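Local coordinates for protein CCMAN5 (Cellulosimicrobium cellulans, PDB 2XSG) that probably hydrolyses mannosidic linkages as a calcium-binding family 92 glycoside hydrolase, and enables the mannose-6-phosphate modification of yeast-produced lysosomal enzymes, at residues L273-D276 with A277-R281; A284-N287 with A288-G291; T313-Y316 with R317-M321; I699-D702 with D703-F707. All coordinates share one frame; numbering follows the deposited sequence.

Interaction 1 of 4, residues L273-D276 with A277-R281; sequences LSFD and AIRDR
An N-cap opens helix 275-290: the hydroxyl of S274 accepts from the backbone of A277, A277 N to S274 OG 3.2 Å. S274 OG takes the crowded position between its own N and carbonyl carbon (chi1 65°), which points it forward at the A277 amide, at the N-terminal end of the helix. The main-chain ladder starts beside it, with I278 N to S274 O at 3.0 Å and R279 N to F275 O at 2.9 Å. Within the first turn, D276 and R279, three residues apart, lie side by side and point the same way, carboxylate and guanidinium planes 29° apart. Their salt bridge runs from D276 OD1 to R279 NH1, 3.2 Å; R279 NH2 also bonds D280 OD1 at 3.2 Å, close to the guanidinium plane, so one arginine joins two aspartates. L273, before the cap, rests CB on I278 CG1 at 3.9 Å and lays CD1 over a face of the R281 guanidinium, whose NH2 bonds the carbonyl of E269. D276 OD1 has a second cation in R148. Strand 144-150 meets F275 and I278 through V146, while strand 133-140 touches F275 and R279 through A139, seating the start of this helix on the N-terminal beta-sheet.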
loop_
_atom_site.group_PDB
_atom_site.type_symbol
_atom_site.label_atom_id
_atom_site.label_comp_id
_atom_site.label_asym_id
_atom_site.label_seq_id
_atom_site.Cartn_x
_atom_site.Cartn_y
_atom_site.Cartn_z
ATOM N N LEU A 273 5.788 22.520 21.529
ATOM C CA LEU A 273 6.330 21.232 21.932
ATOM C C LEU A 273 7.756 21.054 21.449
ATOM O O LEU A 273 8.139 21.544 20.385
ATOM C CB LEU A 273 5.452 20.071 21.439
ATOM C CG LEU A 273 3.956 20.082 21.798
ATOM C CD1 LEU A 273 3.267 18.926 21.127
ATOM C CD2 LEU A 273 3.683 20.094 23.314
ATOM N N SER A 274 8.541 20.363 22.271
ATOM C CA SER A 274 9.921 20.019 21.956
ATOM C C SER A 274 9.967 18.856 20.955
ATOM O O SER A 274 8.971 18.130 20.775
ATOM C CB SER A 274 10.642 19.597 23.241
ATOM O OG SER A 274 10.059 18.396 23.731
ATOM N N PHE A 275 11.126 18.687 20.314
ATOM C CA PHE A 275 11.371 17.545 19.436
ATOM C C PHE A 275 11.013 16.213 20.120
ATOM O O PHE A 275 10.258 15.420 19.569
ATOM C CB PHE A 275 12.825 17.551 18.957
ATOM C CG PHE A 275 13.168 16.430 18.014
ATOM C CD1 PHE A 275 13.571 15.181 18.502
ATOM C CD2 PHE A 275 13.114 16.623 16.635
ATOM C CE1 PHE A 275 13.889 14.130 17.626
ATOM C CE2 PHE A 275 13.433 15.598 15.755
ATOM C CZ PHE A 275 13.828 14.339 16.254
ATOM N N ASP A 276 11.549 16.000 21.326
ATOM C CA ASP A 276 11.323 14.764 22.090
ATOM C C ASP A 276 9.851 14.466 22.322
ATOM O O ASP A 276 9.431 13.301 22.195
ATOM C CB ASP A 276 12.060 14.796 23.448
ATOM C CG ASP A 276 13.564 14.632 23.309
ATOM O OD1 ASP A 276 14.041 14.331 22.194
ATOM O OD2 ASP A 276 14.275 14.817 24.323
ATOM N N ALA A 277 9.080 15.507 22.667
ATOM C CA ALA A 277 7.637 15.371 22.919
ATOM C C ALA A 277 6.830 15.095 21.649
ATOM O O ALA A 277 5.860 14.351 21.692
ATOM C CB ALA A 277 7.073 16.601 23.653
ATOM N N ILE A 278 7.221 15.702 20.537
ATOM C CA ILE A 278 6.600 15.372 19.254
ATOM C C ILE A 278 6.911 13.928 18.849
ATOM O O ILE A 278 6.017 13.191 18.436
ATOM C CB ILE A 278 6.999 16.380 18.132
ATOM C CG1 ILE A 278 6.517 17.794 18.488
ATOM C CG2 ILE A 278 6.424 15.943 16.786
ATOM C CD1 ILE A 278 7.315 18.944 17.771
ATOM N N ARG A 279 8.170 13.518 18.993
ATOM C CA ARG A 279 8.567 12.131 18.708
ATOM C C ARG A 279 7.818 11.167 19.624
ATOM O O ARG A 279 7.283 10.157 19.164
ATOM C CB ARG A 279 10.070 11.949 18.888
ATOM C CG ARG A 279 10.618 10.571 18.436
ATOM C CD ARG A 279 12.038 10.324 19.003
ATOM N NE ARG A 279 11.980 10.490 20.452
ATOM C CZ ARG A 279 12.914 11.040 21.215
ATOM N NH1 ARG A 279 14.064 11.484 20.690
ATOM N NH2 ARG A 279 12.677 11.140 22.521
ATOM N N ASP A 280 7.793 11.488 20.917
ATOM C CA ASP A 280 7.144 10.637 21.917
ATOM C C ASP A 280 5.655 10.489 21.635
ATOM O O ASP A 280 5.093 9.392 21.750
ATOM C CB ASP A 280 7.343 11.210 23.322
ATOM C CG ASP A 280 8.773 11.042 23.849
ATOM O OD1 ASP A 280 9.625 10.418 23.175
ATOM O OD2 ASP A 280 9.039 11.528 24.966
ATOM N N ARG A 281 5.002 11.599 21.295
ATOM C CA ARG A 281 3.556 11.573 21.030
ATOM C C ARG A 281 3.194 10.729 19.807
ATOM O O ARG A 281 2.166 10.041 19.792
ATOM C CB ARG A 281 2.996 12.980 20.902
ATOM C CG ARG A 281 1.504 13.020 20.642
ATOM C CD ARG A 281 1.041 14.433 20.334
ATOM N NE ARG A 281 1.645 14.942 19.103
ATOM C CZ ARG A 281 1.505 16.186 18.646
ATOM N NH1 ARG A 281 0.782 17.074 19.317
ATOM N NH2 ARG A 281 2.101 16.543 17.511
#

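Interaction 2 of 4, residues A284-N287 with A288-G291; sequences AEWN and ATLG
T289 reaches back one helical turn to E285, its CB 3.6 Å from E285 O and also near the carbonyl of W286. From there the side chain forks. T289 OG1, anti to the carbonyl carbon (chi1 -61°), bonds E285 O at 3.1 Å, and T289 N bonds the same oxygen at 3.1 Å. The two donors approach from opposite faces of the carbonyl plane, so the hydroxyl is held against the helix by a carbonyl already used in its backbone ladder. The other branch, T289 CG2, turns to the indole and lies 4.3 Å from W286 CZ3, neither squarely over the ring nor at its edge. L290 comes to the same ring one residue later: its CG is 4.2 Å from W286 CE3, and its amide continues the ladder, L290 N to W286 O 2.7 Å. At the last turn, G291 N bonds N287 O at 2.8 Å. Outside the pair of segments, W286 NE1 donates to Q31 O, and the N287 amide bonds D8 and A10, tying the N-terminal chain to this helix. Threonine bonding its hydroxyl to the carbonyl four residues back is a familiar helix motif, here at the C-terminal end of helix 275-290.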
loop_
_atom_site.group_PDB
_atom_site.type_symbol
_atom_site.label_atom_id
_atom_site.label_comp_id
_atom_site.label_asym_id
_atom_site.label_seq_id
_atom_site.Cartn_x
_atom_site.Cartn_y
_atom_site.Cartn_z
ATOM N N ALA A 284 3.370 7.052 20.817
ATOM C CA ALA A 284 2.153 6.672 21.539
ATOM C C ALA A 284 0.971 6.497 20.598
ATOM O O ALA A 284 0.197 5.549 20.731
ATOM C CB ALA A 284 1.814 7.692 22.650
ATOM N N GLU A 285 0.818 7.416 19.658
ATOM C CA GLU A 285 -0.188 7.250 18.618
ATOM C C GLU A 285 -0.012 5.902 17.871
ATOM O O GLU A 285 -1.005 5.208 17.597
ATOM C CB GLU A 285 -0.182 8.458 17.667
ATOM C CG GLU A 285 -1.247 8.402 16.583
ATOM C CD GLU A 285 -1.198 9.599 15.634
ATOM O OE1 GLU A 285 -0.440 10.569 15.922
ATOM O OE2 GLU A 285 -1.924 9.557 14.602
ATOM N N TRP A 286 1.234 5.514 17.576
ATOM C CA TRP A 286 1.467 4.221 16.912
ATOM C C TRP A 286 1.081 3.058 17.810
ATOM O O TRP A 286 0.480 2.086 17.351
ATOM C CB TRP A 286 2.910 4.067 16.424
ATOM C CG TRP A 286 3.092 4.568 15.019
ATOM C CD1 TRP A 286 3.830 5.648 14.619
ATOM C CD2 TRP A 286 2.512 4.014 13.824
ATOM N NE1 TRP A 286 3.765 5.791 13.247
ATOM C CE2 TRP A 286 2.950 4.812 12.736
ATOM C CE3 TRP A 286 1.645 2.938 13.569
ATOM C CZ2 TRP A 286 2.562 4.558 11.417
ATOM C CZ3 TRP A 286 1.257 2.681 12.245
ATOM C CH2 TRP A 286 1.719 3.488 11.190
ATOM N N ASN A 287 1.437 3.168 19.095
ATOM C CA ASN A 287 1.100 2.130 20.072
ATOM C C ASN A 287 -0.413 1.918 20.232
ATOM O O ASN A 287 -0.863 0.786 20.434
ATOM C CB ASN A 287 1.766 2.405 21.425
ATOM C CG ASN A 287 3.182 1.868 21.500
ATOM O OD1 ASN A 287 3.520 0.877 20.859
ATOM N ND2 ASN A 287 4.020 2.526 22.288
ATOM N N ALA A 288 -1.182 3.004 20.143
ATOM C CA ALA A 288 -2.638 2.923 20.163
ATOM C C ALA A 288 -3.165 2.244 18.898
ATOM O O ALA A 288 -4.058 1.394 18.971
ATOM C CB ALA A 288 -3.272 4.322 20.325
ATOM N N THR A 289 -2.611 2.618 17.749
ATOM C CA THR A 289 -2.986 2.025 16.463
ATOM C C THR A 289 -2.627 0.528 16.398
ATOM O O THR A 289 -3.473 -0.318 16.084
ATOM C CB THR A 289 -2.298 2.786 15.295
ATOM O OG1 THR A 289 -2.736 4.154 15.297
ATOM C CG2 THR A 289 -2.605 2.127 13.940
ATOM N N LEU A 290 -1.371 0.211 16.698
ATOM C CA LEU A 290 -0.936 -1.181 16.740
ATOM C C LEU A 290 -1.659 -1.995 17.822
ATOM O O LEU A 290 -1.952 -3.176 17.628
ATOM C CB LEU A 290 0.586 -1.272 16.916
ATOM C CG LEU A 290 1.472 -0.538 15.892
ATOM C CD1 LEU A 290 2.879 -0.412 16.435
ATOM C CD2 LEU A 290 1.498 -1.213 14.538
ATOM N N GLY A 291 -1.950 -1.351 18.946
ATOM C CA GLY A 291 -2.651 -1.992 20.068
ATOM C C GLY A 291 -4.079 -2.444 19.796
ATOM O O GLY A 291 -4.700 -3.102 20.650
#

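Interaction 3 of 4, residues T313-Y316 with R317-M321; sequences THLY and RMFAM
Y316 and R317 are neighbours in the last turn of helix 306-318, and the guanidinium comes to the edge of the phenol ring: R317 NH1 lies 3.5 Å from Y316 CE2, near the ring plane. The two planes are 53° apart, so this is not a stacked pair. A bend at chi2 (-62°) carries the arginine obliquely past the ring edge, with R317 CD 4.0 Å from Y316 CD2. On another side of the helix, L315 CD1 touches both M318 CE at 3.8 Å and F319 CE2 at 4.0 Å. L315 and F319 lie side by side, and the edge of the F319 ring also approaches L315 O. Beneath these side chains, M318 N bonds H314 O, and F319 N reaches only three residues back to Y316 O as the chain leaves the helix. The guanidinium is held from outside by backbone carbonyls, NH1 by M27 and NH2 by V17, while H314 ND1 bonds S667 of helix 665-675. That helix packs V671 on L315 and M318, and I366 of helix 353-366 meets M318 and F319, completing a buried helical interface in the catalytic domain. A water lies in the plane of the Y316 ring and accepts from Y316 OH at 2.5 Å; its link to R317 NH1 is weak at 3.5 Å.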
loop_
_atom_site.group_PDB
_atom_site.type_symbol
_atom_site.label_atom_id
_atom_site.label_comp_id
_atom_site.label_asym_id
_atom_site.label_seq_id
_atom_site.Cartn_x
_atom_site.Cartn_y
_atom_site.Cartn_z
ATOM N N THR A 313 5.241 -5.332 12.186
ATOM C CA THR A 313 5.870 -4.581 11.113
ATOM C C THR A 313 4.867 -4.394 9.963
ATOM O O THR A 313 4.726 -3.292 9.423
ATOM C CB THR A 313 7.153 -5.284 10.609
ATOM O OG1 THR A 313 8.115 -5.372 11.679
ATOM C CG2 THR A 313 7.758 -4.531 9.410
ATOM N N HIS A 314 4.166 -5.466 9.601
ATOM C CA HIS A 314 3.198 -5.381 8.511
ATOM C C HIS A 314 1.890 -4.705 8.933
ATOM O O HIS A 314 1.228 -4.044 8.107
ATOM C CB HIS A 314 2.967 -6.741 7.839
ATOM C CG HIS A 314 4.183 -7.256 7.131
ATOM N ND1 HIS A 314 4.833 -6.533 6.157
ATOM C CD2 HIS A 314 4.883 -8.406 7.275
ATOM C CE1 HIS A 314 5.875 -7.214 5.723
ATOM N NE2 HIS A 314 5.920 -8.361 6.375
ATOM N N LEU A 315 1.516 -4.832 10.206
ATOM C CA LEU A 315 0.408 -4.015 10.698
ATOM C C LEU A 315 0.770 -2.519 10.561
ATOM O O LEU A 315 -0.056 -1.695 10.101
ATOM C CB LEU A 315 0.037 -4.367 12.142
ATOM C CG LEU A 315 -1.273 -3.824 12.726
ATOM C CD1 LEU A 315 -2.514 -4.351 11.977
ATOM C CD2 LEU A 315 -1.395 -4.129 14.217
ATOM N N TYR A 316 2.003 -2.171 10.934
ATOM C CA TYR A 316 2.497 -0.799 10.757
ATOM C C TYR A 316 2.341 -0.342 9.287
ATOM O O TYR A 316 1.832 0.726 9.017
ATOM C CB TYR A 316 3.939 -0.692 11.264
ATOM C CG TYR A 316 4.717 0.527 10.812
ATOM C CD1 TYR A 316 4.627 1.744 11.500
ATOM C CD2 TYR A 316 5.561 0.460 9.709
ATOM C CE1 TYR A 316 5.355 2.874 11.076
ATOM C CE2 TYR A 316 6.281 1.574 9.281
ATOM C CZ TYR A 316 6.179 2.775 9.968
ATOM O OH TYR A 316 6.904 3.875 9.542
ATOM N N ARG A 317 2.752 -1.193 8.356
ATOM C CA ARG A 317 2.679 -0.895 6.925
ATOM C C ARG A 317 1.236 -0.770 6.413
ATOM O O ARG A 317 0.985 -0.062 5.436
ATOM C CB ARG A 317 3.399 -1.981 6.127
ATOM C CG ARG A 317 4.898 -2.108 6.365
ATOM C CD ARG A 317 5.619 -0.843 5.965
ATOM N NE ARG A 317 7.062 -1.028 5.944
ATOM C CZ ARG A 317 7.958 -0.043 5.979
ATOM N NH1 ARG A 317 7.571 1.227 6.044
ATOM N NH2 ARG A 317 9.249 -0.334 5.958
ATOM N N MET A 318 0.302 -1.466 7.060
ATOM C CA MET A 318 -1.118 -1.396 6.694
ATOM C C MET A 318 -1.761 -0.017 6.923
ATOM O O MET A 318 -2.718 0.339 6.233
ATOM C CB MET A 318 -1.926 -2.491 7.408
ATOM C CG MET A 318 -3.440 -2.406 7.156
ATOM S SD MET A 318 -4.350 -3.660 8.106
ATOM C CE MET A 318 -3.081 -4.848 8.219
ATOM N N PHE A 319 -1.218 0.750 7.868
ATOM C CA PHE A 319 -1.705 2.100 8.173
ATOM C C PHE A 319 -0.804 3.195 7.554
ATOM O O PHE A 319 -0.221 4.006 8.275
ATOM C CB PHE A 319 -1.819 2.292 9.708
ATOM C CG PHE A 319 -2.934 1.491 10.346
ATOM C CD1 PHE A 319 -4.188 2.065 10.561
ATOM C CD2 PHE A 319 -2.732 0.175 10.734
ATOM C CE1 PHE A 319 -5.239 1.327 11.160
ATOM C CE2 PHE A 319 -3.764 -0.582 11.323
ATOM C CZ PHE A 319 -5.014 -0.010 11.537
ATOM N N ALA A 320 -0.686 3.195 6.229
ATOM C CA ALA A 320 0.087 4.216 5.509
ATOM C C ALA A 320 -0.742 4.948 4.450
ATOM O O ALA A 320 -0.750 6.174 4.416
ATOM C CB ALA A 320 1.304 3.611 4.874
ATOM N N MET A 321 -1.409 4.204 3.568
ATOM C CA MET A 321 -2.125 4.808 2.442
ATOM C C MET A 321 -3.544 4.247 2.368
ATOM O O MET A 321 -3.737 3.084 2.693
ATOM C CB MET A 321 -1.396 4.531 1.123
ATOM C CG MET A 321 -0.107 5.348 0.909
ATOM S SD MET A 321 0.900 4.757 -0.487
ATOM C CE MET A 321 -0.140 5.083 -1.910
HETATM O O HOH W 1 8.762 3.938 7.835
#

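Interaction 4 of 4, residues I699-D702 with D703-F707; sequences ITYD and DGSAF
A beta hairpin of strands 696-700 and 706-712 turns here through a type I beta turn from Y701 to G704, closed by G704 N to Y701 O at 2.8 Å. I699 and F707 form an antiparallel hydrogen-bonded pair, with F707 N to I699 O at 2.7 Å and the return bond I699 N to F707 O at 2.8 Å. T700 and A706 follow as a non-hydrogen-bonded pair. Next to the turn, Y701 N bonds S705 O at 2.8 Å. The loop carries an Asx turn as well: D703 OD1 accepts from S705 N at 3.0 Å and from S705 OG at 2.8 Å. The hydroxyl arrives on the syn side near the carboxylate plane, while the amide stands 43° out of it. D703 CG sits between its own N and carbonyl carbon (chi1 61°), which points OD1 at the amide and hydroxyl of S705. Y701 and F707 run side by side, Y701 CE2 lying 4.0 Å from F707 CB. Both side chains touch V741 of helix 738-742, and Y701 OH bonds the carbonyl of Y365; D702 OD1 pairs with R292. G704 takes a positive phi of 93°, where a side chain would press on the preceding carbonyl. With two donors on one oxygen, the D703 carboxylate should have its rotation restricted and probably stays ionised.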
loop_
_atom_site.group_PDB
_atom_site.type_symbol
_atom_site.label_atom_id
_atom_site.label_comp_id
_atom_site.label_asym_id
_atom_site.label_seq_id
_atom_site.Cartn_x
_atom_site.Cartn_y
_atom_site.Cartn_z
ATOM N N ILE A 699 -8.778 -8.375 18.387
ATOM C CA ILE A 699 -8.999 -7.064 17.796
ATOM C C ILE A 699 -9.982 -6.304 18.677
ATOM O O ILE A 699 -11.137 -6.715 18.811
ATOM C CB ILE A 699 -9.531 -7.148 16.341
ATOM C CG1 ILE A 699 -8.602 -8.016 15.471
ATOM C CG2 ILE A 699 -9.699 -5.719 15.758
ATOM C CD1 ILE A 699 -9.212 -8.407 14.056
ATOM N N THR A 700 -9.504 -5.215 19.288
ATOM C CA THR A 700 -10.317 -4.369 20.175
ATOM C C THR A 700 -10.851 -3.163 19.408
ATOM O O THR A 700 -10.079 -2.413 18.811
ATOM C CB THR A 700 -9.500 -3.911 21.397
ATOM O OG1 THR A 700 -8.900 -5.061 22.026
ATOM C CG2 THR A 700 -10.371 -3.156 22.400
ATOM N N TYR A 701 -12.174 -3.021 19.389
ATOM C CA TYR A 701 -12.842 -1.919 18.701
ATOM C C TYR A 701 -13.000 -0.683 19.594
ATOM O O TYR A 701 -12.781 -0.753 20.802
ATOM C CB TYR A 701 -14.173 -2.399 18.095
ATOM C CG TYR A 701 -13.901 -3.534 17.140
ATOM C CD1 TYR A 701 -13.193 -3.307 15.966
ATOM C CD2 TYR A 701 -14.269 -4.852 17.453
ATOM C CE1 TYR A 701 -12.906 -4.340 15.098
ATOM C CE2 TYR A 701 -13.984 -5.901 16.591
ATOM C CZ TYR A 701 -13.302 -5.634 15.413
ATOM O OH TYR A 701 -12.998 -6.640 14.552
ATOM N N ASP A 702 -13.365 0.445 18.994
ATOM C CA ASP A 702 -13.387 1.727 19.701
ATOM C C ASP A 702 -14.275 1.736 20.942
ATOM O O ASP A 702 -13.999 2.477 21.871
ATOM C CB ASP A 702 -13.745 2.876 18.748
ATOM C CG ASP A 702 -12.682 3.076 17.654
ATOM O OD1 ASP A 702 -11.504 2.745 17.912
ATOM O OD2 ASP A 702 -13.017 3.548 16.542
ATOM N N ASP A 703 -15.329 0.925 20.963
ATOM C CA ASP A 703 -16.183 0.844 22.148
ATOM C C ASP A 703 -15.687 -0.124 23.233
ATOM O O ASP A 703 -16.315 -0.256 24.289
ATOM C CB ASP A 703 -17.631 0.535 21.779
ATOM C CG ASP A 703 -17.801 -0.800 21.062
ATOM O OD1 ASP A 703 -16.846 -1.610 20.981
ATOM O OD2 ASP A 703 -18.916 -1.023 20.553
ATOM N N GLY A 704 -14.569 -0.797 22.975
ATOM C CA GLY A 704 -13.987 -1.696 23.972
ATOM C C GLY A 704 -14.440 -3.143 23.832
ATOM O O GLY A 704 -13.899 -4.025 24.515
ATOM N N SER A 705 -15.436 -3.397 22.980
ATOM C CA SER A 705 -15.727 -4.772 22.561
ATOM C C SER A 705 -14.542 -5.300 21.728
ATOM O O SER A 705 -13.702 -4.509 21.263
ATOM C CB SER A 705 -17.028 -4.849 21.763
ATOM O OG SER A 705 -16.851 -4.369 20.441
ATOM N N ALA A 706 -14.466 -6.618 21.554
ATOM C CA ALA A 706 -13.304 -7.247 20.910
ATOM C C ALA A 706 -13.657 -8.503 20.124
ATOM O O ALA A 706 -14.483 -9.297 20.579
ATOM C CB ALA A 706 -12.240 -7.586 21.961
ATOM N N PHE A 707 -13.035 -8.682 18.957
ATOM C CA PHE A 707 -13.097 -9.962 18.239
ATOM C C PHE A 707 -11.922 -10.822 18.689
ATOM O O PHE A 707 -10.780 -10.367 18.720
ATOM C CB PHE A 707 -13.049 -9.761 16.725
ATOM C CG PHE A 707 -12.972 -11.047 15.934
ATOM C CD1 PHE A 707 -14.095 -11.867 15.792
ATOM C CD2 PHE A 707 -11.774 -11.432 15.328
ATOM C CE1 PHE A 707 -14.029 -13.046 15.045
ATOM C CE2 PHE A 707 -11.693 -12.615 14.589
ATOM C CZ PHE A 707 -12.825 -13.426 14.444
#

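Interactions 1 and 2 lie in series on helix 275-290, their centres 15 Å apart. The first is a surface contact of charged side chains; the second, partly buried, depends more on apolar packing and carbonyl bonds. Interaction 3 is wholly buried in the next helix, 306-318, and packs directly against interaction 2: W286 CZ2 is 3.3 Å from Y316 CE1, and T289 CG2 is 3.7 Å from F319 CG. Interaction 4, a partly buried hairpin, touches none of the others, although its nearest atoms come within about 5 Å of interaction 2. It belongs to a sheet that includes strand 293-296, which follows helix 275-290, and replaces helical bonding with cross-strand pairs.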